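Local coordinates for protein GCN5-related N-acetyltransferase (Kribbella flavida, PDB 4IUS) that probably transfers an acyl group, such as acetyl, to an acceptor molecule, at residues A176-V188 and A210-W224. The protein carries 1 engineered substitution. Residues are numbered along the deposited sequence; the frame is centred on the assembly and turned at random.
Sequences AAWTAIADGVTEV and ATQQAFEVGGATLAW. With EDO (1,2-ethanediol), chain E; SO4 (sulfate ion), chain D.
Val-185, Thr-186 and Glu-187 pair in parallel with Leu-222, Ala-223 and Trp-224, the short strand axes 4.7 Å apart and turned by 29°, while helix 210-216 packs against one face of the sheet. Gly-184 O starts the pairing by accepting two backbone bonds, a short one from Thr-221 N (2.7 Å), lying in the carbonyl plane on a lone pair, and one from Leu-222 N, tilted from that plane. A side chain on Gly-184 would run into Thr-221 OG1, and as second central residue of the type I' turn from Ala-182 to Val-185 it has a positive phi, easy for glycine. Thr-186 N, Trp-224 N and Val-188 N continue the pattern across the strands.

On the helix side small residues let the layers close up. Ala-214 CB sits over the face of the Trp-178 indole, 3.9 Å from the centroid of the five-membered ring, and meets Thr-186 CG2; Ala-210 CB rests on Ala-176 CB. Thr-186 turns OG1 anti to its own nitrogen (chi1 -170°) to reach Thr-179 O, which leaves the methyl for the helix.

On the other face Glu-187 CG, anti to the backbone N, lies 3.6 Å from the centroid of the Trp-224 six-membered ring, and the extended chain carries the carboxylate on, its plane 12° from the indole's. Val-185 CG1 meets the indole edge on its five-membered side, 3.5 Å from Trp-224 CD1, and Trp-224 NE1 bonds an ethanediol probably left from crystallisation. A leucine in place of Trp-224 would probably leave Glu-187 without its flat support and Val-185 CG1 without the edge it meets.

The parallel pair and helix belong to the beta-alpha-beta unit of strand 185-193, helix 202-216 and strand 222-225 in the GNAT fold; strand 171-179 flanks it, antiparallel to 185-193, Trp-178 NE1 bonds Pro-158 O, and helix 6-19 packs on Val-185 and Trp-224.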
# COMPACT_ATOMS: atom_id res chain seq x y z
N ALA A 176 -9.83 -6.51 6.01
CA ALA A 176 -8.75 -6.25 5.06
C ALA A 176 -9.37 -5.64 3.80
O ALA A 176 -10.55 -5.78 3.59
CB ALA A 176 -7.99 -7.55 4.70
N ALA A 177 -8.55 -4.96 3.04
CA ALA A 177 -9.04 -4.24 1.85
C ALA A 177 -8.08 -4.46 0.70
O ALA A 177 -6.90 -4.84 0.91
CB ALA A 177 -9.09 -2.75 2.19
N TRP A 178 -8.57 -4.20 -0.51
CA TRP A 178 -7.72 -4.21 -1.69
C TRP A 178 -7.91 -2.90 -2.44
O TRP A 178 -8.99 -2.33 -2.49
CB TRP A 178 -8.01 -5.42 -2.60
CG TRP A 178 -9.33 -5.45 -3.34
CD1 TRP A 178 -9.57 -5.03 -4.62
CD2 TRP A 178 -10.59 -6.02 -2.86
NE1 TRP A 178 -10.86 -5.24 -4.95
CE2 TRP A 178 -11.53 -5.83 -3.91
CE3 TRP A 178 -11.02 -6.58 -1.66
CZ2 TRP A 178 -12.85 -6.24 -3.79
CZ3 TRP A 178 -12.35 -7.00 -1.56
CH2 TRP A 178 -13.25 -6.81 -2.59
N THR A 179 -6.83 -2.42 -3.05
CA THR A 179 -6.86 -1.23 -3.82
C THR A 179 -7.41 -1.46 -5.23
O THR A 179 -7.44 -2.57 -5.72
CB THR A 179 -5.47 -0.57 -3.94
OG1 THR A 179 -4.63 -1.46 -4.68
CG2 THR A 179 -4.88 -0.28 -2.59
N ALA A 180 -7.85 -0.37 -5.86
CA ALA A 180 -8.23 -0.41 -7.25
C ALA A 180 -7.12 -1.08 -8.07
O ALA A 180 -5.93 -0.77 -7.94
CB ALA A 180 -8.47 1.00 -7.76
N ILE A 181 -7.52 -1.94 -9.00
CA ILE A 181 -6.58 -2.68 -9.82
C ILE A 181 -5.93 -1.71 -10.82
O ILE A 181 -6.61 -0.82 -11.35
CB ILE A 181 -7.26 -3.86 -10.51
CG1 ILE A 181 -7.48 -5.05 -9.57
CG2 ILE A 181 -6.48 -4.31 -11.76
CD1 ILE A 181 -8.30 -4.88 -8.31
N ALA A 182 -4.65 -1.91 -11.07
CA ALA A 182 -3.90 -1.21 -12.11
C ALA A 182 -3.00 -2.26 -12.77
O ALA A 182 -2.21 -2.89 -12.11
CB ALA A 182 -3.08 -0.08 -11.50
N ASP A 183 -3.11 -2.45 -14.09
CA ASP A 183 -2.30 -3.47 -14.78
C ASP A 183 -2.38 -4.84 -14.10
O ASP A 183 -1.38 -5.55 -13.97
CB ASP A 183 -0.79 -3.07 -14.88
CG ASP A 183 0.07 -4.12 -15.60
OD1 ASP A 183 -0.33 -4.60 -16.69
OD2 ASP A 183 1.19 -4.49 -15.09
N GLY A 184 -3.58 -5.20 -13.64
CA GLY A 184 -3.78 -6.49 -12.98
C GLY A 184 -3.26 -6.58 -11.55
O GLY A 184 -3.39 -7.63 -10.91
N VAL A 185 -2.69 -5.50 -11.03
CA VAL A 185 -2.08 -5.49 -9.72
C VAL A 185 -2.99 -4.79 -8.73
O VAL A 185 -3.58 -3.76 -9.03
CB VAL A 185 -0.70 -4.78 -9.75
CG1 VAL A 185 -0.05 -4.89 -8.39
CG2 VAL A 185 0.19 -5.34 -10.84
N THR A 186 -3.09 -5.39 -7.54
CA THR A 186 -3.74 -4.79 -6.39
C THR A 186 -2.81 -4.87 -5.18
O THR A 186 -2.01 -5.78 -5.09
CB THR A 186 -5.09 -5.48 -6.06
OG1 THR A 186 -5.79 -4.71 -5.06
CG2 THR A 186 -4.91 -6.91 -5.57
N GLU A 187 -2.94 -3.91 -4.27
CA GLU A 187 -2.35 -3.94 -2.96
C GLU A 187 -3.40 -4.34 -1.95
O GLU A 187 -4.47 -3.72 -1.92
CB GLU A 187 -1.75 -2.58 -2.60
CG GLU A 187 -1.07 -2.64 -1.24
CD GLU A 187 -0.60 -1.32 -0.66
OE1 GLU A 187 -0.82 -0.30 -1.32
OE2 GLU A 187 -0.00 -1.34 0.46
N VAL A 188 -3.10 -5.31 -1.10
CA VAL A 188 -3.94 -5.67 0.03
C VAL A 188 -3.39 -4.91 1.23
O VAL A 188 -2.17 -4.93 1.50
CB VAL A 188 -3.99 -7.19 0.25
CG1 VAL A 188 -4.72 -7.52 1.53
CG2 VAL A 188 -4.67 -7.85 -0.94
N ALA A 210 -9.81 -11.16 1.38
CA ALA A 210 -9.70 -9.94 0.58
C ALA A 210 -8.89 -10.21 -0.72
O ALA A 210 -9.27 -9.80 -1.81
CB ALA A 210 -9.05 -8.80 1.34
N THR A 211 -7.78 -10.95 -0.57
CA THR A 211 -6.97 -11.30 -1.72
C THR A 211 -7.81 -12.11 -2.72
O THR A 211 -7.80 -11.87 -3.93
CB THR A 211 -5.70 -12.08 -1.33
OG1 THR A 211 -4.98 -11.34 -0.36
CG2 THR A 211 -4.80 -12.28 -2.54
N GLN A 212 -8.53 -13.10 -2.18
CA GLN A 212 -9.34 -13.95 -3.02
C GLN A 212 -10.39 -13.16 -3.77
O GLN A 212 -10.61 -13.39 -4.95
CB GLN A 212 -10.03 -15.00 -2.17
CG GLN A 212 -10.83 -16.01 -2.97
CD GLN A 212 -11.52 -16.99 -2.07
OE1 GLN A 212 -12.33 -16.60 -1.25
NE2 GLN A 212 -11.13 -18.24 -2.16
N GLN A 213 -11.04 -12.19 -3.12
CA GLN A 213 -12.00 -11.38 -3.81
C GLN A 213 -11.39 -10.45 -4.87
O GLN A 213 -11.95 -10.27 -5.96
CB GLN A 213 -12.85 -10.60 -2.79
CG GLN A 213 -13.63 -11.49 -1.83
CD GLN A 213 -14.39 -12.56 -2.57
OE1 GLN A 213 -15.22 -12.25 -3.41
NE2 GLN A 213 -14.05 -13.83 -2.31
N ALA A 214 -10.22 -9.90 -4.58
CA ALA A 214 -9.52 -9.10 -5.56
C ALA A 214 -9.28 -9.91 -6.85
O ALA A 214 -9.43 -9.40 -7.94
CB ALA A 214 -8.20 -8.58 -4.99
N PHE A 215 -8.91 -11.19 -6.69
CA PHE A 215 -8.70 -12.06 -7.85
C PHE A 215 -10.01 -12.49 -8.51
O PHE A 215 -10.11 -12.50 -9.75
CB PHE A 215 -7.97 -13.31 -7.41
CG PHE A 215 -6.53 -13.11 -6.94
CD1 PHE A 215 -5.74 -12.08 -7.38
CD2 PHE A 215 -5.96 -14.01 -6.09
CE1 PHE A 215 -4.41 -11.98 -6.99
CE2 PHE A 215 -4.63 -13.92 -5.69
CZ PHE A 215 -3.86 -12.91 -6.15
N GLU A 216 -11.00 -12.88 -7.72
CA GLU A 216 -12.23 -13.48 -8.26
C GLU A 216 -13.20 -12.49 -8.82
O GLU A 216 -13.84 -12.77 -9.84
CB GLU A 216 -12.94 -14.29 -7.19
CG GLU A 216 -12.24 -15.57 -6.80
CD GLU A 216 -13.06 -16.45 -5.83
OE1 GLU A 216 -14.17 -16.04 -5.35
OE2 GLU A 216 -12.56 -17.56 -5.56
N VAL A 217 -13.39 -11.36 -8.13
CA VAL A 217 -14.32 -10.33 -8.60
C VAL A 217 -13.64 -9.02 -9.04
O VAL A 217 -14.19 -8.28 -9.83
CB VAL A 217 -15.46 -10.04 -7.59
CG1 VAL A 217 -16.33 -11.28 -7.40
CG2 VAL A 217 -14.92 -9.54 -6.26
N GLY A 218 -12.44 -8.75 -8.55
CA GLY A 218 -11.73 -7.51 -8.89
C GLY A 218 -10.92 -7.53 -10.17
O GLY A 218 -10.45 -6.50 -10.61
N GLY A 219 -10.67 -8.72 -10.69
CA GLY A 219 -9.88 -8.89 -11.92
C GLY A 219 -8.37 -8.83 -11.74
O GLY A 219 -7.60 -8.74 -12.72
N ALA A 220 -7.91 -8.89 -10.49
CA ALA A 220 -6.47 -8.81 -10.24
C ALA A 220 -5.82 -10.13 -10.65
O ALA A 220 -6.41 -11.21 -10.45
CB ALA A 220 -6.17 -8.52 -8.77
N THR A 221 -4.58 -10.03 -11.13
CA THR A 221 -3.73 -11.20 -11.38
C THR A 221 -2.48 -11.25 -10.49
O THR A 221 -1.73 -12.22 -10.52
CB THR A 221 -3.33 -11.24 -12.87
OG1 THR A 221 -2.54 -10.09 -13.17
CG2 THR A 221 -4.59 -11.29 -13.74
N LEU A 222 -2.27 -10.20 -9.72
CA LEU A 222 -1.16 -10.15 -8.78
C LEU A 222 -1.60 -9.34 -7.56
O LEU A 222 -2.16 -8.22 -7.76
CB LEU A 222 0.11 -9.53 -9.41
CG LEU A 222 1.33 -9.41 -8.52
CD1 LEU A 222 1.89 -10.76 -8.12
CD2 LEU A 222 2.41 -8.54 -9.18
N ALA A 223 -1.34 -9.80 -6.32
CA ALA A 223 -1.62 -9.05 -5.10
C ALA A 223 -0.34 -8.91 -4.33
O ALA A 223 0.43 -9.86 -4.27
CB ALA A 223 -2.68 -9.74 -4.24
N TRP A 224 -0.11 -7.74 -3.74
CA TRP A 224 1.03 -7.53 -2.89
C TRP A 224 0.62 -6.82 -1.64
O TRP A 224 -0.41 -6.16 -1.58
CB TRP A 224 2.17 -6.79 -3.59
CG TRP A 224 1.87 -5.39 -3.95
CD1 TRP A 224 1.22 -4.91 -5.08
CD2 TRP A 224 2.12 -4.22 -3.14
NE1 TRP A 224 1.09 -3.55 -5.03
CE2 TRP A 224 1.63 -3.08 -3.89
CE3 TRP A 224 2.70 -4.00 -1.88
CZ2 TRP A 224 1.75 -1.77 -3.40
CZ3 TRP A 224 2.78 -2.68 -1.40
CH2 TRP A 224 2.32 -1.61 -2.13
C1 EDO E . -1.87 -1.18 -6.46
O1 EDO E . -0.44 -1.26 -6.40
C2 EDO E . -2.28 -0.79 -7.87
O2 EDO E . -2.51 0.63 -7.98
S SO4 D . -4.62 -1.62 -17.39
O1 SO4 D . -4.49 -3.10 -17.42
O2 SO4 D . -4.66 -1.09 -16.00
O3 SO4 D . -3.50 -0.98 -18.10
O4 SO4 D . -5.85 -1.29 -18.11